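Local atomic coordinates of aeromonas extracellular serine protease (Aeromonas sobria, PDB entry 3HJR), a protein that cleaves peptide bonds after paired basic residues, as a calcium-binding, kexin-like serine protease and probable virulence factor that activates the host kallikrein/kinin system. Residues A[439-444]-A[464-469]; A[470-475]-A[541-546]; A[475-480]-A[531-536]; A[547-552]-A[583-588]. One frame throughout, in Å; residues are numbered along the deposited sequence.

Contact 1. Residues A[439-444]-A[464-469]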
loop_
_atom_site.group_PDB
_atom_site.type_symbol
_atom_site.label_atom_id
_atom_site.label_comp_id
_atom_site.label_asym_id
_atom_site.label_seq_id
_atom_site.Cartn_x
_atom_site.Cartn_y
_atom_site.Cartn_z
ATOM N N PRO A 439 16.996 17.168 10.867
ATOM C CA PRO A 439 18.066 16.975 9.886
ATOM C C PRO A 439 18.510 15.513 9.890
ATOM O O PRO A 439 18.461 14.814 10.911
ATOM C CB PRO A 439 19.171 17.910 10.373
ATOM C CG PRO A 439 18.487 18.951 11.165
ATOM C CD PRO A 439 17.285 18.291 11.778
ATOM N N TRP A 440 18.878 15.026 8.716
ATOM C CA TRP A 440 19.439 13.691 8.617
ATOM C C TRP A 440 20.693 13.567 9.509
ATOM O O TRP A 440 21.491 14.501 9.581
ATOM C CB TRP A 440 19.817 13.396 7.171
ATOM C CG TRP A 440 18.662 13.082 6.237
ATOM C CD1 TRP A 440 18.021 13.945 5.374
ATOM C CD2 TRP A 440 18.072 11.809 6.036
ATOM N NE1 TRP A 440 17.052 13.269 4.670
ATOM C CE2 TRP A 440 17.067 11.953 5.052
ATOM C CE3 TRP A 440 18.270 10.549 6.602
ATOM C CZ2 TRP A 440 16.276 10.883 4.625
ATOM C CZ3 TRP A 440 17.495 9.479 6.166
ATOM C CH2 TRP A 440 16.508 9.657 5.187
ATOM N N GLN A 441 20.829 12.442 10.211
ATOM C CA GLN A 441 22.044 12.135 10.966
ATOM C C GLN A 441 22.673 10.926 10.309
ATOM O O GLN A 441 22.092 9.835 10.311
ATOM C CB GLN A 441 21.767 11.855 12.463
ATOM C CG GLN A 441 21.095 13.068 13.103
ATOM C CD GLN A 441 21.084 13.128 14.605
ATOM O OE1 GLN A 441 20.565 14.093 15.149
ATOM N NE2 GLN A 441 21.621 12.114 15.286
ATOM N N LYS A 442 23.872 11.127 9.763
ATOM C CA LYS A 442 24.603 10.098 9.046
ATOM C C LYS A 442 25.784 9.573 9.846
ATOM O O LYS A 442 26.584 10.352 10.378
ATOM C CB LYS A 442 25.095 10.635 7.690
ATOM C CG LYS A 442 25.733 9.563 6.832
ATOM C CD LYS A 442 25.960 10.053 5.390
ATOM C CE LYS A 442 27.244 9.491 4.867
ATOM N NZ LYS A 442 27.062 8.045 4.524
ATOM N N ILE A 443 25.860 8.245 9.943
ATOM C CA ILE A 443 26.967 7.550 10.561
ATOM C C ILE A 443 27.777 6.816 9.494
ATOM O O ILE A 443 27.252 6.001 8.739
ATOM C CB ILE A 443 26.458 6.513 11.596
ATOM C CG1 ILE A 443 25.614 7.196 12.689
ATOM C CG2 ILE A 443 27.616 5.701 12.110
ATOM C CD1 ILE A 443 26.427 8.170 13.590
ATOM N N ASN A 444 29.065 7.105 9.447
ATOM C CA ASN A 444 30.002 6.463 8.531
ATOM C C ASN A 444 30.727 5.409 9.324
ATOM O O ASN A 444 31.551 5.739 10.163
ATOM C CB ASN A 444 30.977 7.503 8.003
ATOM C CG ASN A 444 30.282 8.620 7.282
ATOM O OD1 ASN A 444 29.604 8.375 6.288
ATOM N ND2 ASN A 444 30.433 9.850 7.767
ATOM N N THR A 464 23.058 6.216 16.647
ATOM C CA THR A 464 23.104 7.674 16.613
ATOM C C THR A 464 22.133 8.252 17.625
ATOM O O THR A 464 21.042 7.726 17.798
ATOM C CB THR A 464 22.802 8.241 15.189
ATOM O OG1 THR A 464 23.030 9.662 15.165
ATOM C CG2 THR A 464 21.337 8.054 14.810
ATOM N N ARG A 465 22.525 9.340 18.276
ATOM C CA ARG A 465 21.680 9.962 19.287
ATOM C C ARG A 465 20.966 11.132 18.718
ATOM O O ARG A 465 21.588 12.040 18.177
ATOM C CB ARG A 465 22.469 10.411 20.520
ATOM C CG ARG A 465 21.571 10.766 21.710
ATOM C CD ARG A 465 22.300 10.930 23.035
ATOM N NE ARG A 465 21.369 11.345 24.085
ATOM C CZ ARG A 465 21.029 12.587 24.338
ATOM N NH1 ARG A 465 20.174 12.847 25.332
ATOM N NH2 ARG A 465 21.522 13.591 23.611
ATOM N N ILE A 466 19.649 11.100 18.857
ATOM C CA ILE A 466 18.808 12.255 18.579
ATOM C C ILE A 466 18.724 13.074 19.866
ATOM O O ILE A 466 18.222 12.597 20.888
ATOM C CB ILE A 466 17.403 11.779 18.122
ATOM C CG1 ILE A 466 17.470 11.107 16.722
ATOM C CG2 ILE A 466 16.401 12.946 18.085
ATOM C CD1 ILE A 466 17.783 12.069 15.590
ATOM N N ALA A 467 19.238 14.289 19.816
ATOM C CA ALA A 467 19.244 15.194 20.978
ATOM C C ALA A 467 17.930 15.938 21.191
ATOM O O ALA A 467 17.631 16.366 22.315
ATOM C CB ALA A 467 20.388 16.208 20.845
ATOM N N THR A 468 17.169 16.104 20.116
ATOM C CA THR A 468 16.019 17.013 20.118
ATOM C C THR A 468 14.821 16.302 20.723
ATOM O O THR A 468 14.525 15.167 20.339
ATOM C CB THR A 468 15.675 17.430 18.670
ATOM O OG1 THR A 468 16.810 18.000 18.027
ATOM C CG2 THR A 468 14.622 18.533 18.633
ATOM N N PRO A 469 14.118 16.919 21.667
ATOM C CA PRO A 469 12.866 16.314 22.120
ATOM C C PRO A 469 11.851 16.445 20.988
ATOM O O PRO A 469 11.749 17.496 20.341
ATOM C CB PRO A 469 12.468 17.144 23.355
ATOM C CG PRO A 469 13.625 18.016 23.640
ATOM C CD PRO A 469 14.392 18.191 22.368
HETATM O O HOH W 1 20.202 15.421 17.442
#
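Strand 441-444, with Q441 and I443 turned toward T464, runs nearly antiparallel to strand 464-466 at 164°, but the axes stay 8.3 Å apart at their closest, so the two, from facing sheets of the P-domain beta sandwich, meet through side chains. The Q441 chain, extended beyond CG, reaches across, and its amide nitrogen serves two acceptors: Q441 NE2 gives a nearly straight bond of 2.9 Å to R465 O, and a more bent one of 2.8 Å from NE2 to T464 OG1. Both acceptors lie in the plane of the amide, although the nitrogen sits well above the carbonyl plane of R465. At the other end of the amide a water donates to Q441 OE1 (2.7 Å) and accepts from A467 N, so both ends of the group are held and its rotation is fixed. I466 CD1 packs against the same amide, 3.5 Å from Q441 OE1. Beside this polar patch, I443 CG1 rests on T464 CB at 3.9 Å. Within its own sheet each strand is bonded to a neighbour: Q441 and I443 to L590 and W588 of strand 583-594, T464 and I466 to W547 and G545 of strand 545-553.

Contact 2. Residues A[470-475]-A[541-546]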
loop_
_atom_site.group_PDB
_atom_site.type_symbol
_atom_site.label_atom_id
_atom_site.label_comp_id
_atom_site.label_asym_id
_atom_site.label_seq_id
_atom_site.Cartn_x
_atom_site.Cartn_y
_atom_site.Cartn_z
ATOM N N LEU A 470 11.147 15.362 20.720
ATOM C CA LEU A 470 10.156 15.318 19.665
ATOM C C LEU A 470 9.233 14.130 19.861
ATOM O O LEU A 470 9.655 13.117 20.409
ATOM C CB LEU A 470 10.857 15.234 18.305
ATOM C CG LEU A 470 10.037 15.831 17.181
ATOM C CD1 LEU A 470 9.982 17.371 17.236
ATOM C CD2 LEU A 470 10.575 15.340 15.857
ATOM N N THR A 471 7.968 14.255 19.468
ATOM C CA THR A 471 7.110 13.079 19.385
ATOM C C THR A 471 7.197 12.497 17.987
ATOM O O THR A 471 6.997 13.210 17.019
ATOM C CB THR A 471 5.653 13.469 19.702
ATOM O OG1 THR A 471 5.553 13.867 21.070
ATOM C CG2 THR A 471 4.721 12.281 19.520
ATOM N N VAL A 472 7.457 11.208 17.850
ATOM C CA VAL A 472 7.662 10.716 16.498
ATOM C C VAL A 472 6.373 10.376 15.783
ATOM O O VAL A 472 5.407 9.942 16.391
ATOM C CB VAL A 472 8.848 9.678 16.299
ATOM C CG1 VAL A 472 9.573 9.320 17.533
ATOM C CG2 VAL A 472 8.568 8.564 15.325
ATOM N N GLU A 473 6.367 10.709 14.489
ATOM C CA GLU A 473 5.362 10.225 13.541
ATOM C C GLU A 473 5.946 9.057 12.745
ATOM O O GLU A 473 5.480 7.920 12.846
ATOM C CB GLU A 473 4.893 11.367 12.645
ATOM C CG GLU A 473 4.008 12.315 13.416
ATOM C CD GLU A 473 3.865 13.663 12.772
ATOM O OE1 GLU A 473 4.018 14.670 13.521
ATOM O OE2 GLU A 473 3.589 13.740 11.552
ATOM N N ALA A 474 7.007 9.323 12.005
ATOM C CA ALA A 474 7.656 8.308 11.177
ATOM C C ALA A 474 9.168 8.496 11.209
ATOM O O ALA A 474 9.689 9.593 11.493
ATOM C CB ALA A 474 7.163 8.397 9.741
ATOM N N VAL A 475 9.875 7.423 10.883
ATOM C CA VAL A 475 11.311 7.510 10.731
ATOM C C VAL A 475 11.707 6.951 9.399
ATOM O O VAL A 475 11.149 5.951 8.943
ATOM C CB VAL A 475 12.043 6.744 11.836
ATOM C CG1 VAL A 475 11.769 7.390 13.207
ATOM C CG2 VAL A 475 11.655 5.312 11.840
ATOM N N GLU A 541 6.001 7.791 20.132
ATOM C CA GLU A 541 7.170 7.655 21.010
ATOM C C GLU A 541 7.990 8.943 21.097
ATOM O O GLU A 541 7.925 9.810 20.237
ATOM C CB GLU A 541 8.076 6.509 20.561
ATOM C CG GLU A 541 7.459 5.143 20.785
ATOM C CD GLU A 541 8.462 4.008 20.766
ATOM O OE1 GLU A 541 9.688 4.256 20.642
ATOM O OE2 GLU A 541 8.028 2.833 20.900
ATOM N N SER A 542 8.757 9.049 22.174
ATOM C CA SER A 542 9.734 10.117 22.317
ATOM C C SER A 542 10.949 9.891 21.366
ATOM O O SER A 542 11.461 8.811 21.286
ATOM C CB SER A 542 10.192 10.160 23.785
ATOM O OG SER A 542 11.210 11.119 23.943
ATOM N N ALA A 543 11.385 10.910 20.632
ATOM C CA ALA A 543 12.543 10.743 19.739
ATOM C C ALA A 543 13.899 10.818 20.456
ATOM O O ALA A 543 14.897 10.337 19.930
ATOM C CB ALA A 543 12.517 11.796 18.644
ATOM N N GLN A 544 13.953 11.466 21.613
ATOM C CA GLN A 544 15.239 11.810 22.209
ATOM C C GLN A 544 15.904 10.582 22.750
ATOM O O GLN A 544 15.268 9.797 23.437
ATOM C CB GLN A 544 15.056 12.828 23.338
ATOM C CG GLN A 544 16.325 13.374 23.887
ATOM C CD GLN A 544 16.058 14.308 25.019
ATOM O OE1 GLN A 544 15.561 13.881 26.063
ATOM N NE2 GLN A 544 16.373 15.571 24.832
ATOM N N GLY A 545 17.181 10.398 22.413
ATOM C CA GLY A 545 17.906 9.211 22.813
ATOM C C GLY A 545 18.579 8.509 21.656
ATOM O O GLY A 545 18.584 8.970 20.534
ATOM N N THR A 546 19.124 7.344 21.950
ATOM C CA THR A 546 19.895 6.600 20.991
ATOM C C THR A 546 19.023 5.659 20.188
ATOM O O THR A 546 18.303 4.808 20.762
ATOM C CB THR A 546 21.017 5.859 21.706
ATOM O OG1 THR A 546 21.968 6.811 22.201
ATOM C CG2 THR A 546 21.800 4.986 20.751
HETATM O O HOH W 2 11.645 13.434 23.163
#
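A single beta bridge between T471 and S542 joins two loops of the P-domain, one leading into strand 472-482 and the other into strand 545-553. Two backbone bonds flank the bridged pair: A543 N gives its hydrogen to L470 O at 2.8 Å, and V472 N to E541 O, also at 2.8 Å. Both carbonyls take a second, softer contact from a CA-H group, S542 CA on L470 O and T471 CA on E541 O. V472 CG1 lies 3.2 Å from E541 O, the carbonyl its own N bonds, in a nearly eclipsed setting (chi1 2°) that looks strained and may be doubtful. The side chains add a small apolar patch, with L470 CB 3.8 Å from A543 CB and V472 CG1 4.0 Å from the same methyl. V592 of strand 583-594 lies against all three of these residues. A water bridges the two segments, accepting from L470 N at 3.2 Å and also bonded to S542 OG. The carboxylate of E541 turns away to hydrogen-bond T499, S495 and the backbone of A403. What holds the two segments together is thus chiefly main-chain bonding, and the buried carboxylate has its charge spread over several donors, which should favour the ionised form.

Contact 3. Residues A[475-480]-A[531-536]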
loop_
_atom_site.group_PDB
_atom_site.type_symbol
_atom_site.label_atom_id
_atom_site.label_comp_id
_atom_site.label_asym_id
_atom_site.label_seq_id
_atom_site.Cartn_x
_atom_site.Cartn_y
_atom_site.Cartn_z
ATOM N N VAL A 475 9.875 7.423 10.883
ATOM C CA VAL A 475 11.311 7.510 10.731
ATOM C C VAL A 475 11.707 6.951 9.399
ATOM O O VAL A 475 11.149 5.951 8.943
ATOM C CB VAL A 475 12.043 6.744 11.836
ATOM C CG1 VAL A 475 11.769 7.390 13.207
ATOM C CG2 VAL A 475 11.655 5.312 11.840
ATOM N N GLN A 476 12.665 7.622 8.768
ATOM C CA GLN A 476 13.272 7.172 7.529
ATOM C C GLN A 476 14.709 6.799 7.822
ATOM O O GLN A 476 15.378 7.418 8.642
ATOM C CB GLN A 476 13.231 8.275 6.474
ATOM C CG GLN A 476 11.845 8.618 5.940
ATOM C CD GLN A 476 11.903 9.830 5.057
ATOM O OE1 GLN A 476 12.509 10.851 5.434
ATOM N NE2 GLN A 476 11.325 9.732 3.851
ATOM N N VAL A 477 15.181 5.770 7.138
ATOM C CA VAL A 477 16.558 5.364 7.211
ATOM C C VAL A 477 17.053 5.271 5.759
ATOM O O VAL A 477 16.263 4.957 4.871
ATOM C CB VAL A 477 16.598 4.027 7.989
ATOM C CG1 VAL A 477 17.852 3.176 7.776
ATOM C CG2 VAL A 477 16.367 4.306 9.489
ATOM N N MET A 478 18.331 5.559 5.526
ATOM C CA MET A 478 19.035 5.093 4.316
ATOM C C MET A 478 20.177 4.192 4.747
ATOM O O MET A 478 20.847 4.466 5.741
ATOM C CB MET A 478 19.621 6.247 3.521
ATOM C CG MET A 478 18.591 7.244 3.016
ATOM S SD MET A 478 19.212 8.385 1.798
ATOM C CE MET A 478 18.425 7.675 0.224
ATOM N N VAL A 479 20.426 3.119 4.019
ATOM C CA VAL A 479 21.456 2.167 4.434
ATOM C C VAL A 479 22.377 1.816 3.283
ATOM O O VAL A 479 21.916 1.635 2.165
ATOM C CB VAL A 479 20.846 0.888 5.013
ATOM C CG1 VAL A 479 19.975 0.198 3.990
ATOM C CG2 VAL A 479 21.911 -0.079 5.524
ATOM N N SER A 480 23.676 1.759 3.573
ATOM C CA SER A 480 24.680 1.281 2.621
ATOM C C SER A 480 25.485 0.148 3.262
ATOM O O SER A 480 25.937 0.260 4.381
ATOM C CB SER A 480 25.605 2.410 2.198
ATOM O OG SER A 480 24.916 3.407 1.427
ATOM N N MET A 531 19.837 2.747 0.238
ATOM C CA MET A 531 18.480 2.212 0.121
ATOM C C MET A 531 17.633 2.823 1.233
ATOM O O MET A 531 17.992 2.706 2.393
ATOM C CB MET A 531 18.410 0.693 0.235
ATOM C CG MET A 531 17.012 0.193 -0.049
ATOM S SD MET A 531 16.897 -1.599 0.005
ATOM C CE MET A 531 15.348 -1.818 0.804
ATOM N N ARG A 532 16.511 3.438 0.871
ATOM C CA ARG A 532 15.599 4.068 1.833
ATOM C C ARG A 532 14.530 3.094 2.346
ATOM O O ARG A 532 13.957 2.294 1.575
ATOM C CB ARG A 532 14.963 5.342 1.235
ATOM C CG ARG A 532 14.293 6.254 2.282
ATOM C CD ARG A 532 13.792 7.543 1.708
ATOM N NE ARG A 532 12.860 7.322 0.617
ATOM C CZ ARG A 532 12.428 8.246 -0.209
ATOM N NH1 ARG A 532 11.600 7.931 -1.183
ATOM N NH2 ARG A 532 12.839 9.490 -0.096
ATOM N N MET A 533 14.289 3.142 3.666
ATOM C CA MET A 533 13.192 2.425 4.322
ATOM C C MET A 533 12.508 3.354 5.323
ATOM O O MET A 533 13.132 4.312 5.803
ATOM C CB MET A 533 13.697 1.209 5.058
ATOM C CG MET A 533 14.367 0.212 4.146
ATOM S SD MET A 533 15.485 -0.919 4.910
ATOM C CE MET A 533 16.875 -0.027 5.001
ATOM N N LEU A 534 11.258 3.054 5.654
ATOM C CA LEU A 534 10.484 3.858 6.621
ATOM C C LEU A 534 9.763 2.929 7.590
ATOM O O LEU A 534 9.342 1.846 7.231
ATOM C CB LEU A 534 9.508 4.823 5.898
ATOM C CG LEU A 534 8.544 5.714 6.737
ATOM C CD1 LEU A 534 8.259 7.050 6.054
ATOM C CD2 LEU A 534 7.195 4.996 6.984
ATOM N N SER A 535 9.617 3.362 8.834
ATOM C CA SER A 535 8.806 2.673 9.797
ATOM C C SER A 535 7.798 3.620 10.429
ATOM O O SER A 535 8.150 4.747 10.840
ATOM C CB SER A 535 9.677 2.122 10.903
ATOM O OG SER A 535 8.893 1.394 11.837
ATOM N N ASN A 536 6.568 3.114 10.551
ATOM C CA ASN A 536 5.498 3.738 11.314
ATOM C C ASN A 536 5.353 3.176 12.741
ATOM O O ASN A 536 4.509 3.646 13.502
ATOM C CB ASN A 536 4.178 3.538 10.563
ATOM C CG ASN A 536 4.115 4.299 9.258
ATOM O OD1 ASN A 536 4.417 5.497 9.184
ATOM N ND2 ASN A 536 3.688 3.599 8.183
#
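M533 O takes the shortest bond of this pairing, 2.8 Å from V477 N, and also receives the CA-H of Q476 at 3.3 Å between Q476 CA and M533 O. V477 O answers by accepting from M533 N at 2.9 Å and from the CA-H of R532. The same pattern repeats at V475 with S535 and V479 with M531, so three hydrogen-bonded antiparallel pairs alternate with the non-hydrogen-bonded pairs Q476-L534 and M478-R532.

On the face carrying V475, V477 and V479, the M533 chain folds back at its sulfur and puts its methyl against valine: M533 CE lies 3.3 Å from V479 CG1, closer than two methyls normally sit, so the exact spacing is doubtful, and 4.3 Å from V477 CG1. V479 CG1 sits between its own backbone N and carbonyl carbon (chi1 60°), which turns it to the partner strand, where M531 CB lies 4.1 Å from it. L493 of strand 489-494 covers V475 and V477 from the opposing sheet.

The face carrying Q476, M478, R532 and L534 is mixed. Q476 and R532 run side by side in the same direction with their amide and guanidinium planes 16° apart, Q476 NE2 lying 3.9 Å from R532 CD. L534 CD1 meets Q476 CG, also at 3.9 Å. Q476 NE2 bonds the backbone O of S251 and R532 NE its hydroxyl, and R532 also makes a salt bridge to D197. This is a regular antiparallel ladder of the P-domain beta sandwich, with one face inward and the other turned to the subtilisin domain.

Contact 4. Residues A[547-552]-A[583-588]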
loop_
_atom_site.group_PDB
_atom_site.type_symbol
_atom_site.label_atom_id
_atom_site.label_comp_id
_atom_site.label_asym_id
_atom_site.label_seq_id
_atom_site.Cartn_x
_atom_site.Cartn_y
_atom_site.Cartn_z
ATOM N N TRP A 547 19.095 5.828 18.871
ATOM C CA TRP A 547 18.473 4.913 17.907
ATOM C C TRP A 547 19.547 3.954 17.368
ATOM O O TRP A 547 20.710 4.352 17.140
ATOM C CB TRP A 547 17.854 5.713 16.760
ATOM C CG TRP A 547 16.689 6.547 17.162
ATOM C CD1 TRP A 547 16.725 7.711 17.853
ATOM C CD2 TRP A 547 15.311 6.257 16.917
ATOM N NE1 TRP A 547 15.445 8.170 18.069
ATOM C CE2 TRP A 547 14.561 7.287 17.507
ATOM C CE3 TRP A 547 14.629 5.195 16.293
ATOM C CZ2 TRP A 547 13.172 7.320 17.456
ATOM C CZ3 TRP A 547 13.266 5.227 16.233
ATOM C CH2 TRP A 547 12.537 6.298 16.818
ATOM N N ARG A 548 19.162 2.699 17.130
ATOM C CA ARG A 548 20.113 1.671 16.743
ATOM C C ARG A 548 19.667 0.975 15.464
ATOM O O ARG A 548 18.553 0.441 15.401
ATOM C CB ARG A 548 20.243 0.613 17.822
ATOM C CG ARG A 548 20.358 1.082 19.259
ATOM C CD ARG A 548 20.310 -0.069 20.272
ATOM N NE ARG A 548 21.291 -1.088 19.927
ATOM C CZ ARG A 548 22.552 -1.106 20.319
ATOM N NH1 ARG A 548 23.039 -0.165 21.111
ATOM N NH2 ARG A 548 23.342 -2.081 19.913
ATOM N N LEU A 549 20.547 0.956 14.478
ATOM C CA LEU A 549 20.374 0.126 13.302
ATOM C C LEU A 549 21.018 -1.195 13.608
ATOM O O LEU A 549 22.141 -1.244 14.071
ATOM C CB LEU A 549 21.031 0.751 12.078
ATOM C CG LEU A 549 20.704 -0.006 10.793
ATOM C CD1 LEU A 549 19.280 0.327 10.343
ATOM C CD2 LEU A 549 21.701 0.334 9.675
ATOM N N GLU A 550 20.279 -2.288 13.413
ATOM C CA GLU A 550 20.822 -3.623 13.680
ATOM C C GLU A 550 20.622 -4.505 12.456
ATOM O O GLU A 550 19.510 -4.673 11.991
ATOM C CB GLU A 550 20.192 -4.229 14.940
ATOM C CG GLU A 550 20.622 -3.465 16.196
ATOM C CD GLU A 550 20.236 -4.117 17.505
ATOM O OE1 GLU A 550 19.727 -5.241 17.499
ATOM O OE2 GLU A 550 20.468 -3.484 18.560
ATOM N N VAL A 551 21.725 -5.015 11.922
ATOM C CA VAL A 551 21.713 -5.912 10.776
ATOM C C VAL A 551 22.272 -7.288 11.086
ATOM O O VAL A 551 23.347 -7.416 11.665
ATOM C CB VAL A 551 22.566 -5.300 9.640
ATOM C CG1 VAL A 551 22.559 -6.222 8.424
ATOM C CG2 VAL A 551 22.084 -3.889 9.298
ATOM N N THR A 552 21.548 -8.334 10.680
ATOM C CA THR A 552 21.958 -9.714 10.895
ATOM C C THR A 552 21.854 -10.542 9.606
ATOM O O THR A 552 20.854 -10.495 8.902
ATOM C CB THR A 552 21.079 -10.396 11.952
ATOM O OG1 THR A 552 20.891 -9.537 13.081
ATOM C CG2 THR A 552 21.780 -11.630 12.497
ATOM N N GLY A 583 29.785 -9.867 5.048
ATOM C CA GLY A 583 29.327 -8.548 4.632
ATOM C C GLY A 583 29.923 -7.456 5.495
ATOM O O GLY A 583 30.633 -7.727 6.451
ATOM N N LYS A 584 29.617 -6.220 5.142
ATOM C CA LYS A 584 30.197 -5.028 5.759
ATOM C C LYS A 584 29.179 -3.895 5.726
ATOM O O LYS A 584 28.703 -3.530 4.668
ATOM C CB LYS A 584 31.451 -4.625 4.960
ATOM C CG LYS A 584 32.197 -3.429 5.452
ATOM C CD LYS A 584 33.547 -3.311 4.752
ATOM C CE LYS A 584 33.404 -2.680 3.369
ATOM N NZ LYS A 584 34.738 -2.331 2.772
ATOM N N LEU A 585 28.855 -3.335 6.885
ATOM C CA LEU A 585 28.077 -2.116 6.964
ATOM C C LEU A 585 28.996 -0.945 6.597
ATOM O O LEU A 585 30.127 -0.864 7.073
ATOM C CB LEU A 585 27.525 -1.956 8.376
ATOM C CG LEU A 585 26.523 -0.839 8.621
ATOM C CD1 LEU A 585 25.322 -0.908 7.693
ATOM C CD2 LEU A 585 26.074 -0.921 10.093
ATOM N N ILE A 586 28.514 -0.063 5.730
ATOM C CA ILE A 586 29.274 1.074 5.231
ATOM C C ILE A 586 28.783 2.378 5.872
ATOM O O ILE A 586 29.573 3.144 6.409
ATOM C CB ILE A 586 29.154 1.165 3.688
ATOM C CG1 ILE A 586 29.864 -0.019 3.011
ATOM C CG2 ILE A 586 29.727 2.481 3.186
ATOM C CD1 ILE A 586 29.354 -0.301 1.624
ATOM N N SER A 587 27.489 2.657 5.774
ATOM C CA SER A 587 26.941 3.846 6.407
ATOM C C SER A 587 25.444 3.730 6.542
ATOM O O SER A 587 24.794 2.930 5.870
ATOM C CB SER A 587 27.252 5.102 5.590
ATOM O OG SER A 587 26.589 5.032 4.335
ATOM N N TRP A 588 24.886 4.553 7.409
ATOM C CA TRP A 588 23.447 4.711 7.463
ATOM C C TRP A 588 23.064 6.107 7.919
ATOM O O TRP A 588 23.854 6.801 8.546
ATOM C CB TRP A 588 22.813 3.622 8.321
ATOM C CG TRP A 588 22.957 3.787 9.795
ATOM C CD1 TRP A 588 24.106 3.665 10.522
ATOM C CD2 TRP A 588 21.918 4.082 10.733
ATOM N NE1 TRP A 588 23.843 3.867 11.852
ATOM C CE2 TRP A 588 22.514 4.134 12.014
ATOM C CE3 TRP A 588 20.546 4.344 10.621
ATOM C CZ2 TRP A 588 21.782 4.396 13.180
ATOM C CZ3 TRP A 588 19.810 4.597 11.787
ATOM C CH2 TRP A 588 20.433 4.624 13.045
#
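Strands 547-552 and 583-588 run nearly antiparallel, at 161°, but their axes come no nearer than 9.5 Å and the closest CA pair, L549 with W588, is 8.0 Å apart: they belong to two sheets packed face to face. The contact is carried by L549 and W588. L549 lays its CB over the middle of the indole's six-membered ring, 3.6 Å from L549 CB to the centroid and 9° off the ring normal, a CH-pi contact almost straight down onto the face. From there the leucine runs back along the tryptophan, the two side chains sliding past each other in opposite directions, so that L549 CD2 ends 3.7 Å from W588 CG. The indole gets there because W588 CG stands between its own backbone N and carbonyl carbon (chi1 76°), a setting that swings the ring across to the facing sheet. At the far edge of the ring, near its plane, W547 O lies 4.1 Å from W588 CZ2. The same leucine methyl, L549 CD2, also meets L585 CD1 at 4.3 Å.

R548 and E550, which point to the other face of strand 547-552, form a salt bridge, R548 NE to E550 OE2 at 2.9 Å, close to the guanidinium plane, and E550 also pairs with R500. I491 packs on L549 from strand 489-494, and S462 meets both L585 and, by a weak hydrogen bond, the indole nitrogen. A leucine laid on the face of an indole between two antiparallel sheets is part of the hydrophobic filling of a beta sandwich, here that of the P-domain.

All four contacts lie in the C-terminal P-domain, on one side of the chain's centre, with their own centres 11 to 20 Å apart. Along the chain contact 1 closes first; contact 2 then opens and encloses contact 3, and contact 4 follows. Contacts 1 and 4 join the two antiparallel sheets face to face: strands 436-444 and 583-594 are neighbours in one, 460-466 and 545-553 in the other. Contact 3 is made within the first sheet, pairing 472-482 with 527-535, and shares V475 with contact 2, which links the sheets near their ends. Together they span both sheets of the sandwich, and in contact 3 reach its side facing the catalytic domain.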